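Aminotransferase, class III (PDB 6IO1) works as a thermostable (S)-enantioselective omega-transaminase of class III, moving amino groups by way of a pyridoxal phosphate cofactor. Local coordinates at residues 153-158 with 162-167; 226-231 with 262-267; 381-386 with 391-396; 365-370 with 441-446. One frame throughout, in Å; residues are numbered along the deposited sequence.

Overall arrangement
Interactions 1 and 2 sit around the cofactor and touch each other, Tyr154 N lying within probable hydrogen-bonding reach of Glu227 OE2; their centres are 14 Å apart. Interaction 1 joins the loop after strand 146-150 to the end of helix 159-164, interaction 2 the loops after strands 221-226 and 256-260 of the same mixed sheet. Interactions 3 and 4 come later, with centres 12 Å apart, around the second mixed sheet and helix 432-450; interaction 3 falls in sequence between the two segments of interaction 4. Centres 23 to 30 Å apart separate the pairs: the first builds part of the PMP pocket, the second joins sheet and helix away from it.

Interaction 1. Residues 153-158 with 162-167; sequences AYHGIA and LSATGV. With PMP (4'-deoxy-4'-aminopyridoxal-5'-phosphate), chain C.
Thr165 hooks its hydroxyl into the backbone of 153-158: OG1 accepts a nearly straight bond from His155 N (2.9 Å, 169°) and donates to Gly156 O, also at 2.9 Å. Two bonds from this segment therefore fix the rotation of the group, and chi1 of -72° is what aims it, setting OG1 beside its own backbone N while CG2 swings anti to that N. The methyl consequently lies 3.2 Å from Ala153 O and also meets CD1 of Tyr154, whose side chain runs alongside that of Thr165. Gly166 N donates to the same Ala153 carbonyl; the modelled length is improbably short and deserves little weight.

His155 approaches the end of helix 159-164 edge-on, with CD2 3.5 Å from Ala164 O and 3.6 Å from Ala164 CB, while ND1 on the far side of the ring is held by Asp260. Leu162 lays CB against the backbone of Ile157, 3.7 Å from its carbonyl carbon; Ile157 O in turn takes a bond from Lys130 of the second subunit.

Tyr154 sends its ring on to the cofactor. With CG anti to the backbone N (chi1 -174°), the ring stands almost upright on PMP, an edge toward the pyridine face, though that edge is modelled rather too close at C4A. His155 O and Gly156 CA border the cofactor farther along. A loop after a sheet strand that sets an aromatic ring over the pyridine is characteristic of the cofactor site in fold type I, pyridoxal-phosphate-dependent aminotransferases.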
loop_
_atom_site.group_PDB
_atom_site.type_symbol
_atom_site.label_atom_id
_atom_site.label_comp_id
_atom_site.label_asym_id
_atom_site.label_seq_id
_atom_site.Cartn_x
_atom_site.Cartn_y
_atom_site.Cartn_z
ATOM N N ALA B 153 9.037 -13.748 -12.123
ATOM C CA ALA B 153 9.122 -13.024 -10.863
ATOM C C ALA B 153 7.824 -12.275 -10.594
ATOM O O ALA B 153 7.160 -11.802 -11.520
ATOM C CB ALA B 153 10.293 -12.043 -10.884
ATOM N N TYR B 154 7.456 -12.180 -9.317
ATOM C CA TYR B 154 6.286 -11.417 -8.892
ATOM C C TYR B 154 6.681 -10.537 -7.714
ATOM O O TYR B 154 7.026 -11.047 -6.644
ATOM C CB TYR B 154 5.119 -12.329 -8.520
ATOM C CG TYR B 154 3.863 -11.550 -8.208
ATOM C CD1 TYR B 154 3.026 -11.109 -9.225
ATOM C CD2 TYR B 154 3.524 -11.234 -6.899
ATOM C CE1 TYR B 154 1.882 -10.386 -8.946
ATOM C CE2 TYR B 154 2.383 -10.513 -6.613
ATOM C CZ TYR B 154 1.565 -10.093 -7.638
ATOM O OH TYR B 154 0.427 -9.375 -7.351
ATOM N N HIS B 155 6.633 -9.221 -7.913
ATOM C CA HIS B 155 7.025 -8.262 -6.887
ATOM C C HIS B 155 5.920 -7.265 -6.554
ATOM O O HIS B 155 6.176 -6.289 -5.841
ATOM C CB HIS B 155 8.286 -7.512 -7.329
ATOM C CG HIS B 155 9.435 -8.407 -7.669
ATOM N ND1 HIS B 155 10.142 -9.106 -6.714
ATOM C CD2 HIS B 155 10.001 -8.718 -8.858
ATOM C CE1 HIS B 155 11.095 -9.809 -7.301
ATOM N NE2 HIS B 155 11.030 -9.591 -8.603
ATOM N N GLY B 156 4.705 -7.491 -7.031
ATOM C CA GLY B 156 3.603 -6.567 -6.849
ATOM C C GLY B 156 3.072 -6.067 -8.180
ATOM O O GLY B 156 3.704 -6.195 -9.227
ATOM N N ILE B 157 1.882 -5.471 -8.114
ATOM C CA ILE B 157 1.212 -5.023 -9.326
ATOM C C ILE B 157 0.993 -3.510 -9.335
ATOM O O ILE B 157 0.206 -3.003 -10.125
ATOM C CB ILE B 157 -0.116 -5.779 -9.529
ATOM C CG1 ILE B 157 -0.841 -5.989 -8.195
ATOM C CG2 ILE B 157 0.128 -7.119 -10.192
ATOM C CD1 ILE B 157 -1.513 -4.752 -7.634
ATOM N N ALA B 158 1.685 -2.779 -8.468
ATOM C CA ALA B 158 1.614 -1.326 -8.453
ATOM C C ALA B 158 2.980 -0.723 -8.743
ATOM O O ALA B 158 4.003 -1.217 -8.253
ATOM C CB ALA B 158 1.109 -0.797 -7.117
ATOM N N LEU B 162 5.149 -3.422 -10.526
ATOM C CA LEU B 162 4.471 -4.012 -11.675
ATOM C C LEU B 162 5.454 -4.266 -12.810
ATOM O O LEU B 162 5.393 -5.307 -13.475
ATOM C CB LEU B 162 3.326 -3.107 -12.136
ATOM C CG LEU B 162 2.560 -3.492 -13.409
ATOM C CD1 LEU B 162 2.010 -4.914 -13.350
ATOM C CD2 LEU B 162 1.442 -2.498 -13.683
ATOM N N SER B 163 6.369 -3.324 -13.049
ATOM C CA SER B 163 7.406 -3.550 -14.049
ATOM C C SER B 163 8.371 -4.645 -13.607
ATOM O O SER B 163 8.815 -5.455 -14.429
ATOM C CB SER B 163 8.160 -2.252 -14.335
ATOM O OG SER B 163 7.309 -1.279 -14.913
ATOM N N ALA B 164 8.718 -4.673 -12.316
ATOM C CA ALA B 164 9.637 -5.692 -11.817
ATOM C C ALA B 164 9.065 -7.094 -11.991
ATOM O O ALA B 164 9.806 -8.044 -12.270
ATOM C CB ALA B 164 9.969 -5.427 -10.348
ATOM N N THR B 165 7.755 -7.242 -11.814
ATOM C CA THR B 165 7.104 -8.532 -11.996
ATOM C C THR B 165 7.321 -9.055 -13.411
ATOM O O THR B 165 7.217 -8.309 -14.389
ATOM C CB THR B 165 5.608 -8.403 -11.702
ATOM O OG1 THR B 165 5.409 -8.232 -10.293
ATOM C CG2 THR B 165 4.842 -9.630 -12.174
ATOM N N GLY B 166 7.628 -10.349 -13.518
ATOM C CA GLY B 166 7.930 -10.969 -14.793
ATOM C C GLY B 166 6.850 -11.847 -15.384
ATOM O O GLY B 166 7.132 -12.577 -16.348
ATOM N N VAL B 167 5.632 -11.818 -14.858
ATOM C CA VAL B 167 4.513 -12.593 -15.395
ATOM C C VAL B 167 3.697 -11.672 -16.288
ATOM O O VAL B 167 3.036 -10.749 -15.776
ATOM C CB VAL B 167 3.654 -13.195 -14.275
ATOM C CG1 VAL B 167 2.554 -14.063 -14.862
ATOM C CG2 VAL B 167 4.521 -13.996 -13.316
HETATM N N1 PMP C . 6.309 -9.382 -3.359
HETATM C C2 PMP C . 6.071 -10.692 -3.404
HETATM C C2A PMP C . 7.229 -11.640 -3.359
HETATM C C3 PMP C . 4.760 -11.175 -3.494
HETATM O O3 PMP C . 4.546 -12.522 -3.539
HETATM C C4 PMP C . 3.690 -10.277 -3.535
HETATM C C4A PMP C . 2.269 -10.775 -3.632
HETATM N N4A PMP C . 2.091 -12.092 -3.013
HETATM C C5 PMP C . 3.962 -8.902 -3.486
HETATM C C6 PMP C . 5.286 -8.514 -3.399
HETATM C C5A PMP C . 2.858 -7.890 -3.529
HETATM O O4P PMP C . 2.381 -7.590 -2.180
HETATM P P PMP C . 1.105 -6.632 -1.929
HETATM O O1P PMP C . 0.945 -6.546 -0.423
HETATM O O2P PMP C . 1.453 -5.300 -2.563
HETATM O O3P PMP C . -0.062 -7.321 -2.608
#

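Interaction 2. Residues 226-231 with 262-267; sequences GEPVQG and VITGFG. With PMP (4'-deoxy-4'-aminopyridoxal-5'-phosphate), chain C.
Ile263 and Thr264 carry the 262-267 loop onto 226-231, and Val262 just ahead of them meets the cofactor. Its branched side chain lies under the pyridine ring, CB 3.6 Å from N1 of PMP, on the face opposite Tyr154; its backbone N is held by Asp260.

Ile263 comes next. CG1 is anti to the carbonyl carbon (chi1 -70°) and the chain runs on extended, carrying CD1 past O3 of PMP to within 4.1 Å of Gly231 CA. Gly231 N donates to Glu227 OE1 (3.0 Å), reaching it from above the carboxylate plane, 45° out of it. That oxygen also sits 3.5 Å from the C2A methyl of PMP, while OE2 accepts from Tyr154 N, so both carboxylate oxygens are tied to backbone amides.

Both segments are loops leaving the ends of neighbouring parallel strands, 221-226 and 256-260, of the seven-stranded mixed sheet in the large domain of a fold type I enzyme, where the cofactor is bound.

Thr264 follows, with OG1 between its own backbone N and carbonyl carbon (chi1 58°). The hydroxyl is bonded to Glu261, and its flank rests on the Pro228 ring, 3.7 Å from CG. CG2, the other branch, faces the Val229 backbone, 4.0 Å from Val229 O. Met379 of strand 379-384 touches the side chains of Val229, Ile263 and Thr264 alike.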
loop_
_atom_site.group_PDB
_atom_site.type_symbol
_atom_site.label_atom_id
_atom_site.label_comp_id
_atom_site.label_asym_id
_atom_site.label_seq_id
_atom_site.Cartn_x
_atom_site.Cartn_y
_atom_site.Cartn_z
ATOM N N GLY B 226 14.963 -9.780 -6.777
ATOM C CA GLY B 226 14.495 -11.144 -6.929
ATOM C C GLY B 226 14.103 -11.751 -5.604
ATOM O O GLY B 226 14.558 -11.324 -4.538
ATOM N N GLU B 227 13.245 -12.763 -5.685
ATOM C CA GLU B 227 12.844 -13.585 -4.551
ATOM C C GLU B 227 13.815 -14.751 -4.392
ATOM O O GLU B 227 14.281 -15.305 -5.392
ATOM C CB GLU B 227 11.432 -14.128 -4.746
ATOM C CG GLU B 227 10.398 -13.088 -5.153
ATOM C CD GLU B 227 9.277 -13.678 -5.992
ATOM O OE1 GLU B 227 8.356 -14.292 -5.412
ATOM O OE2 GLU B 227 9.315 -13.528 -7.232
ATOM N N PRO B 228 14.158 -15.136 -3.159
ATOM C CA PRO B 228 15.008 -16.330 -2.995
ATOM C C PRO B 228 14.384 -17.560 -3.626
ATOM O O PRO B 228 15.056 -18.301 -4.357
ATOM C CB PRO B 228 15.140 -16.458 -1.470
ATOM C CG PRO B 228 14.856 -15.091 -0.941
ATOM C CD PRO B 228 13.846 -14.492 -1.873
ATOM N N VAL B 229 13.102 -17.792 -3.364
ATOM C CA VAL B 229 12.294 -18.757 -4.095
ATOM C C VAL B 229 11.109 -17.999 -4.674
ATOM O O VAL B 229 10.319 -17.412 -3.924
ATOM C CB VAL B 229 11.821 -19.911 -3.197
ATOM C CG1 VAL B 229 10.895 -20.838 -3.970
ATOM C CG2 VAL B 229 13.011 -20.676 -2.643
ATOM N N GLN B 230 10.993 -17.999 -6.000
ATOM C CA GLN B 230 9.869 -17.327 -6.638
ATOM C C GLN B 230 8.575 -18.002 -6.208
ATOM O O GLN B 230 8.463 -19.228 -6.254
ATOM C CB GLN B 230 10.022 -17.364 -8.159
ATOM C CG GLN B 230 11.154 -16.492 -8.684
ATOM C CD GLN B 230 11.481 -16.763 -10.140
ATOM O OE1 GLN B 230 11.797 -17.891 -10.519
ATOM N NE2 GLN B 230 11.412 -15.725 -10.964
ATOM N N GLY B 231 7.604 -17.208 -5.770
ATOM C CA GLY B 231 6.402 -17.775 -5.189
ATOM C C GLY B 231 5.188 -17.762 -6.092
ATOM O O GLY B 231 4.691 -18.821 -6.488
ATOM N N VAL B 262 9.176 -11.089 0.826
ATOM C CA VAL B 262 7.778 -10.897 1.209
ATOM C C VAL B 262 7.118 -12.233 1.531
ATOM O O VAL B 262 6.372 -12.353 2.510
ATOM C CB VAL B 262 7.024 -10.135 0.102
ATOM C CG1 VAL B 262 5.522 -10.261 0.284
ATOM C CG2 VAL B 262 7.436 -8.668 0.100
ATOM N N ILE B 263 7.390 -13.260 0.729
ATOM C CA ILE B 263 6.831 -14.587 0.978
ATOM C C ILE B 263 7.770 -15.435 1.824
ATOM O O ILE B 263 7.360 -16.018 2.833
ATOM C CB ILE B 263 6.508 -15.291 -0.358
ATOM C CG1 ILE B 263 5.323 -14.626 -1.056
ATOM C CG2 ILE B 263 6.227 -16.766 -0.124
ATOM C CD1 ILE B 263 4.895 -15.343 -2.318
ATOM N N THR B 264 9.041 -15.515 1.425
ATOM C CA THR B 264 9.989 -16.389 2.108
ATOM C C THR B 264 10.271 -15.931 3.533
ATOM O O THR B 264 10.642 -16.751 4.380
ATOM C CB THR B 264 11.297 -16.462 1.320
ATOM O OG1 THR B 264 11.844 -15.145 1.178
ATOM C CG2 THR B 264 11.054 -17.055 -0.059
ATOM N N GLY B 265 10.105 -14.642 3.813
ATOM C CA GLY B 265 10.519 -14.109 5.092
ATOM C C GLY B 265 9.711 -14.648 6.256
ATOM O O GLY B 265 8.570 -15.093 6.120
ATOM N N PHE B 266 10.348 -14.604 7.427
ATOM C CA PHE B 266 9.727 -14.963 8.701
ATOM C C PHE B 266 9.302 -16.433 8.740
ATOM O O PHE B 266 8.170 -16.772 9.093
ATOM C CB PHE B 266 8.566 -14.019 9.019
ATOM C CG PHE B 266 8.985 -12.578 9.121
ATOM C CD1 PHE B 266 9.458 -12.064 10.317
ATOM C CD2 PHE B 266 8.935 -11.746 8.015
ATOM C CE1 PHE B 266 9.858 -10.744 10.413
ATOM C CE2 PHE B 266 9.334 -10.425 8.104
ATOM C CZ PHE B 266 9.795 -9.924 9.304
ATOM N N GLY B 267 10.236 -17.309 8.367
ATOM C CA GLY B 267 10.170 -18.719 8.696
ATOM C C GLY B 267 9.597 -19.671 7.664
ATOM O O GLY B 267 9.560 -20.876 7.933
HETATM N N1 PMP C . 6.309 -9.382 -3.359
HETATM C C2 PMP C . 6.071 -10.692 -3.404
HETATM C C2A PMP C . 7.229 -11.640 -3.359
HETATM C C3 PMP C . 4.760 -11.175 -3.494
HETATM O O3 PMP C . 4.546 -12.522 -3.539
HETATM C C4 PMP C . 3.690 -10.277 -3.535
HETATM C C4A PMP C . 2.269 -10.775 -3.632
HETATM N N4A PMP C . 2.091 -12.092 -3.013
HETATM C C5 PMP C . 3.962 -8.902 -3.486
HETATM C C6 PMP C . 5.286 -8.514 -3.399
HETATM C C5A PMP C . 2.858 -7.890 -3.529
HETATM O O4P PMP C . 2.381 -7.590 -2.180
HETATM P P PMP C . 1.105 -6.632 -1.929
HETATM O O1P PMP C . 0.945 -6.546 -0.423
HETATM O O2P PMP C . 1.453 -5.300 -2.563
HETATM O O3P PMP C . -0.062 -7.321 -2.608
#

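Interaction 3. Residues 381-386 with 391-396; sequences LVEVVR and KEKFPP
Arg386 N donates to Glu392 O at 2.7 Å, meeting the carbonyl head-on (C=O...N 179°) and tying the chain just past the strand to the returning loop. Further back, Lys393 NZ reaches Glu383 OE2 at 3.2 Å, a salt bridge whose hydrogen bond is weak; the lysine chain bends at its last torsion to get there. That carboxylate has other partners: Arg191 on OE2, Arg374 and Tyr188 on OE1. One water joins Val384 O to Phe394 N, 2.9 Å from each, bridging the backbones where they do not meet directly.

Packing surrounds these bonds. Arg386 drops CG over the middle of the Phe394 ring, a CH-pi contact 3.5 Å from the centroid, and a bend at chi3 (78°) then turns its guanidinium so that Pro395 CD lies over one face. Glu392 CG presses on Arg386 CB at 3.5 Å. Val384 CG1 reaches Phe394 CE1 at 3.7 Å.

Strand 379-384 runs between 421-424 and 370-376 in the second mixed sheet. Val384 and Phe394 both lean on Leu450 of helix 432-450, and the loop then continues toward helix 400-410.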
loop_
_atom_site.group_PDB
_atom_site.type_symbol
_atom_site.label_atom_id
_atom_site.label_comp_id
_atom_site.label_asym_id
_atom_site.label_seq_id
_atom_site.Cartn_x
_atom_site.Cartn_y
_atom_site.Cartn_z
ATOM N N LEU B 381 4.379 -26.813 -4.750
ATOM C CA LEU B 381 3.622 -26.745 -5.990
ATOM C C LEU B 381 3.587 -28.113 -6.660
ATOM O O LEU B 381 4.604 -28.814 -6.736
ATOM C CB LEU B 381 4.211 -25.710 -6.957
ATOM C CG LEU B 381 3.350 -25.339 -8.169
ATOM C CD1 LEU B 381 3.492 -23.868 -8.489
ATOM C CD2 LEU B 381 3.709 -26.173 -9.389
ATOM N N VAL B 382 2.398 -28.472 -7.137
ATOM C CA VAL B 382 2.155 -29.633 -7.982
ATOM C C VAL B 382 1.827 -29.103 -9.371
ATOM O O VAL B 382 0.755 -28.515 -9.576
ATOM C CB VAL B 382 1.013 -30.503 -7.440
ATOM C CG1 VAL B 382 0.745 -31.676 -8.375
ATOM C CG2 VAL B 382 1.322 -30.985 -6.031
ATOM N N GLU B 383 2.754 -29.273 -10.314
ATOM C CA GLU B 383 2.566 -28.830 -11.689
ATOM C C GLU B 383 1.838 -29.916 -12.470
ATOM O O GLU B 383 2.311 -31.055 -12.548
ATOM C CB GLU B 383 3.909 -28.507 -12.343
ATOM C CG GLU B 383 3.801 -28.124 -13.811
ATOM C CD GLU B 383 5.017 -27.371 -14.313
ATOM O OE1 GLU B 383 5.849 -26.955 -13.479
ATOM O OE2 GLU B 383 5.140 -27.192 -15.543
ATOM N N VAL B 384 0.692 -29.563 -13.045
ATOM C CA VAL B 384 -0.168 -30.508 -13.745
ATOM C C VAL B 384 0.064 -30.375 -15.243
ATOM O O VAL B 384 0.114 -29.261 -15.778
ATOM C CB VAL B 384 -1.647 -30.273 -13.391
ATOM C CG1 VAL B 384 -2.553 -31.101 -14.289
ATOM C CG2 VAL B 384 -1.895 -30.602 -11.926
ATOM N N VAL B 385 0.213 -31.516 -15.918
ATOM C CA VAL B 385 0.435 -31.579 -17.354
ATOM C C VAL B 385 -0.491 -32.641 -17.927
ATOM O O VAL B 385 -0.935 -33.553 -17.228
ATOM C CB VAL B 385 1.903 -31.897 -17.718
ATOM C CG1 VAL B 385 2.819 -30.754 -17.307
ATOM C CG2 VAL B 385 2.339 -33.203 -17.073
ATOM N N ARG B 386 -0.802 -32.502 -19.216
ATOM C CA ARG B 386 -1.627 -33.511 -19.872
ATOM C C ARG B 386 -0.894 -34.845 -19.958
ATOM O O ARG B 386 -1.509 -35.909 -19.828
ATOM C CB ARG B 386 -2.036 -33.034 -21.266
ATOM C CG ARG B 386 -2.731 -31.683 -21.286
ATOM C CD ARG B 386 -3.359 -31.406 -22.643
ATOM N NE ARG B 386 -4.621 -32.114 -22.838
ATOM C CZ ARG B 386 -5.325 -32.089 -23.967
ATOM N NH1 ARG B 386 -4.890 -31.396 -25.011
ATOM N NH2 ARG B 386 -6.466 -32.759 -24.051
ATOM N N LYS B 391 4.759 -33.072 -21.580
ATOM C CA LYS B 391 4.876 -31.944 -20.654
ATOM C C LYS B 391 3.969 -30.786 -21.032
ATOM O O LYS B 391 4.143 -29.670 -20.528
ATOM C CB LYS B 391 6.316 -31.433 -20.547
ATOM C CG LYS B 391 7.246 -32.270 -19.701
ATOM C CD LYS B 391 8.611 -31.605 -19.659
ATOM C CE LYS B 391 9.561 -32.288 -18.694
ATOM N NZ LYS B 391 10.832 -31.520 -18.564
ATOM N N GLU B 392 2.992 -31.071 -21.897
ATOM C CA GLU B 392 2.037 -30.044 -22.387
ATOM C C GLU B 392 1.033 -29.646 -21.297
ATOM O O GLU B 392 0.468 -30.539 -20.637
ATOM C CB GLU B 392 1.305 -30.560 -23.628
ATOM C CG GLU B 392 0.552 -31.856 -23.390
ATOM C CD GLU B 392 -0.276 -32.330 -24.571
ATOM O OE1 GLU B 392 -0.641 -33.522 -24.595
ATOM O OE2 GLU B 392 -0.558 -31.504 -25.462
ATOM N N LYS B 393 0.815 -28.334 -21.171
ATOM C CA LYS B 393 -0.141 -27.698 -20.293
ATOM C C LYS B 393 -1.542 -27.931 -20.839
ATOM O O LYS B 393 -1.747 -28.069 -22.047
ATOM C CB LYS B 393 0.240 -26.215 -20.217
ATOM C CG LYS B 393 1.151 -25.940 -19.046
ATOM C CD LYS B 393 1.596 -24.533 -18.969
ATOM C CE LYS B 393 2.300 -24.477 -17.679
ATOM N NZ LYS B 393 3.443 -25.279 -17.498
ATOM N N PHE B 394 -2.513 -27.996 -19.943
ATOM C CA PHE B 394 -3.884 -28.139 -20.401
ATOM C C PHE B 394 -4.316 -26.838 -21.090
ATOM O O PHE B 394 -3.954 -25.745 -20.636
ATOM C CB PHE B 394 -4.797 -28.485 -19.215
ATOM C CG PHE B 394 -4.844 -29.954 -18.860
ATOM C CD1 PHE B 394 -3.956 -30.490 -17.941
ATOM C CD2 PHE B 394 -5.808 -30.790 -19.410
ATOM C CE1 PHE B 394 -4.008 -31.831 -17.597
ATOM C CE2 PHE B 394 -5.865 -32.134 -19.070
ATOM C CZ PHE B 394 -4.962 -32.653 -18.163
ATOM N N PRO B 395 -5.091 -26.913 -22.171
ATOM C CA PRO B 395 -5.483 -25.686 -22.905
ATOM C C PRO B 395 -6.436 -24.838 -22.083
ATOM O O PRO B 395 -7.018 -25.323 -21.103
ATOM C CB PRO B 395 -6.175 -26.235 -24.161
ATOM C CG PRO B 395 -6.555 -27.642 -23.824
ATOM C CD PRO B 395 -5.476 -28.130 -22.901
ATOM N N PRO B 396 -6.613 -23.558 -22.429
ATOM C CA PRO B 396 -7.516 -22.717 -21.621
ATOM C C PRO B 396 -8.955 -23.216 -21.555
ATOM O O PRO B 396 -9.618 -23.025 -20.527
ATOM C CB PRO B 396 -7.416 -21.344 -22.305
ATOM C CG PRO B 396 -6.091 -21.357 -23.006
ATOM C CD PRO B 396 -5.915 -22.778 -23.470
HETATM O O HOH W 1 -1.917 -27.756 -17.137
#

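Interaction 4. Residues 365-370 with 441-446; sequences EERPYV and GVAAAL
A type I turn from Arg367 to Val370 stands off from helix 432-450, the nearest CA atoms, Tyr369 and Leu446, being 9.1 Å apart, so side chains must span the gap. Arg367 does so with an extended chain from CG to NE. Its NH1 donates to Ala443 O at 3.0 Å, tilted 27° from the carbonyl plane, and to Tyr369 OH, also at 3.0 Å, so that one nitrogen joins the turn's own tyrosine to the helix. Beside it, NH2 lies 3.4 Å from Ala443 CB.

The turn links helix 346-361 to strand 370-376, the outermost strand, within this chain, of the mixed sheet that also holds 379-384 in this fold type I enzyme, and the helix packs against that same sheet. Lys388 NZ is hydrogen-bonded to the carbonyls of Glu365, Arg367 and Val370.

Tyr369 holds CG between its backbone N and carbonyl carbon (chi1 46°), which folds the ring back beneath Arg367 CB, 3.9 Å above its plane near the rim. The phenol oxygen also bonds to the carbonyl of Asp451, the last residue. Leu446 CB rests against both side chains, 3.9 Å from Arg367 NH1 and 4.1 Å from Tyr369 CE1, and its side chain also touches Leu364, Leu404 and Ile422.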
loop_
_atom_site.group_PDB
_atom_site.type_symbol
_atom_site.label_atom_id
_atom_site.label_comp_id
_atom_site.label_asym_id
_atom_site.label_seq_id
_atom_site.Cartn_x
_atom_site.Cartn_y
_atom_site.Cartn_z
ATOM N N GLU B 365 3.567 -37.869 -8.244
ATOM C CA GLU B 365 4.276 -37.952 -9.508
ATOM C C GLU B 365 4.097 -39.302 -10.175
ATOM O O GLU B 365 4.450 -39.440 -11.347
ATOM C CB GLU B 365 5.767 -37.665 -9.306
ATOM C CG GLU B 365 6.104 -36.182 -9.168
ATOM C CD GLU B 365 7.586 -35.933 -8.949
ATOM O OE1 GLU B 365 8.319 -36.910 -8.690
ATOM O OE2 GLU B 365 8.016 -34.762 -9.032
ATOM N N GLU B 366 3.568 -40.295 -9.457
ATOM C CA GLU B 366 3.201 -41.563 -10.075
ATOM C C GLU B 366 2.036 -41.418 -11.046
ATOM O O GLU B 366 1.843 -42.292 -11.898
ATOM C CB GLU B 366 2.849 -42.578 -8.988
ATOM C CG GLU B 366 4.003 -42.935 -8.074
ATOM C CD GLU B 366 3.562 -43.725 -6.860
ATOM O OE1 GLU B 366 4.391 -43.926 -5.949
ATOM O OE2 GLU B 366 2.386 -44.146 -6.817
ATOM N N ARG B 367 1.253 -40.352 -10.929
ATOM C CA ARG B 367 0.112 -40.153 -11.806
ATOM C C ARG B 367 0.559 -39.606 -13.162
ATOM O O ARG B 367 1.513 -38.828 -13.244
ATOM C CB ARG B 367 -0.888 -39.203 -11.156
ATOM C CG ARG B 367 -1.253 -39.632 -9.742
ATOM C CD ARG B 367 -2.359 -38.794 -9.133
ATOM N NE ARG B 367 -2.722 -39.297 -7.811
ATOM C CZ ARG B 367 -3.845 -38.992 -7.170
ATOM N NH1 ARG B 367 -4.733 -38.182 -7.729
ATOM N NH2 ARG B 367 -4.082 -39.503 -5.970
ATOM N N PRO B 368 -0.116 -40.005 -14.245
ATOM C CA PRO B 368 0.313 -39.560 -15.582
ATOM C C PRO B 368 0.152 -38.069 -15.822
ATOM O O PRO B 368 0.774 -37.545 -16.754
ATOM C CB PRO B 368 -0.581 -40.373 -16.532
ATOM C CG PRO B 368 -1.757 -40.773 -15.713
ATOM C CD PRO B 368 -1.267 -40.920 -14.304
ATOM N N TYR B 369 -0.655 -37.368 -15.027
ATOM C CA TYR B 369 -0.930 -35.957 -15.261
ATOM C C TYR B 369 -0.163 -35.029 -14.325
ATOM O O TYR B 369 -0.413 -33.820 -14.330
ATOM C CB TYR B 369 -2.433 -35.682 -15.156
ATOM C CG TYR B 369 -3.116 -36.303 -13.956
ATOM C CD1 TYR B 369 -2.982 -35.749 -12.690
ATOM C CD2 TYR B 369 -3.911 -37.433 -14.096
ATOM C CE1 TYR B 369 -3.613 -36.308 -11.594
ATOM C CE2 TYR B 369 -4.545 -38.000 -13.006
ATOM C CZ TYR B 369 -4.394 -37.434 -11.759
ATOM O OH TYR B 369 -5.025 -37.996 -10.673
ATOM N N VAL B 370 0.759 -35.557 -13.527
ATOM C CA VAL B 370 1.568 -34.757 -12.613
ATOM C C VAL B 370 2.969 -34.658 -13.200
ATOM O O VAL B 370 3.717 -35.643 -13.221
ATOM C CB VAL B 370 1.594 -35.349 -11.199
ATOM C CG1 VAL B 370 2.640 -34.643 -10.349
ATOM C CG2 VAL B 370 0.221 -35.235 -10.557
ATOM N N GLY B 441 -6.720 -34.412 0.648
ATOM C CA GLY B 441 -7.634 -33.522 -0.056
ATOM C C GLY B 441 -7.114 -33.174 -1.440
ATOM O O GLY B 441 -7.863 -33.224 -2.421
ATOM N N VAL B 442 -5.824 -32.826 -1.542
ATOM C CA VAL B 442 -5.258 -32.459 -2.840
ATOM C C VAL B 442 -5.306 -33.642 -3.800
ATOM O O VAL B 442 -5.691 -33.495 -4.969
ATOM C CB VAL B 442 -3.823 -31.930 -2.660
ATOM C CG1 VAL B 442 -3.098 -31.874 -4.006
ATOM C CG2 VAL B 442 -3.843 -30.558 -2.005
ATOM N N ALA B 443 -4.920 -34.830 -3.325
ATOM C CA ALA B 443 -4.928 -36.014 -4.183
ATOM C C ALA B 443 -6.337 -36.328 -4.673
ATOM O O ALA B 443 -6.552 -36.612 -5.859
ATOM C CB ALA B 443 -4.342 -37.207 -3.431
ATOM N N ALA B 444 -7.303 -36.253 -3.751
ATOM C CA ALA B 444 -8.723 -36.521 -4.078
ATOM C C ALA B 444 -9.228 -35.486 -5.091
ATOM O O ALA B 444 -9.916 -35.890 -6.051
ATOM C CB ALA B 444 -9.543 -36.490 -2.811
ATOM N N ALA B 445 -8.865 -34.212 -4.905
ATOM C CA ALA B 445 -9.305 -33.131 -5.819
ATOM C C ALA B 445 -8.748 -33.388 -7.224
ATOM O O ALA B 445 -9.510 -33.247 -8.199
ATOM C CB ALA B 445 -8.846 -31.798 -5.283
ATOM N N LEU B 446 -7.476 -33.791 -7.306
ATOM C CA LEU B 446 -6.835 -34.095 -8.581
ATOM C C LEU B 446 -7.511 -35.280 -9.257
ATOM O O LEU B 446 -7.733 -35.270 -10.475
ATOM C CB LEU B 446 -5.347 -34.375 -8.370
ATOM C CG LEU B 446 -4.422 -33.174 -8.156
ATOM C CD1 LEU B 446 -3.101 -33.623 -7.547
ATOM C CD2 LEU B 446 -4.187 -32.431 -9.463
#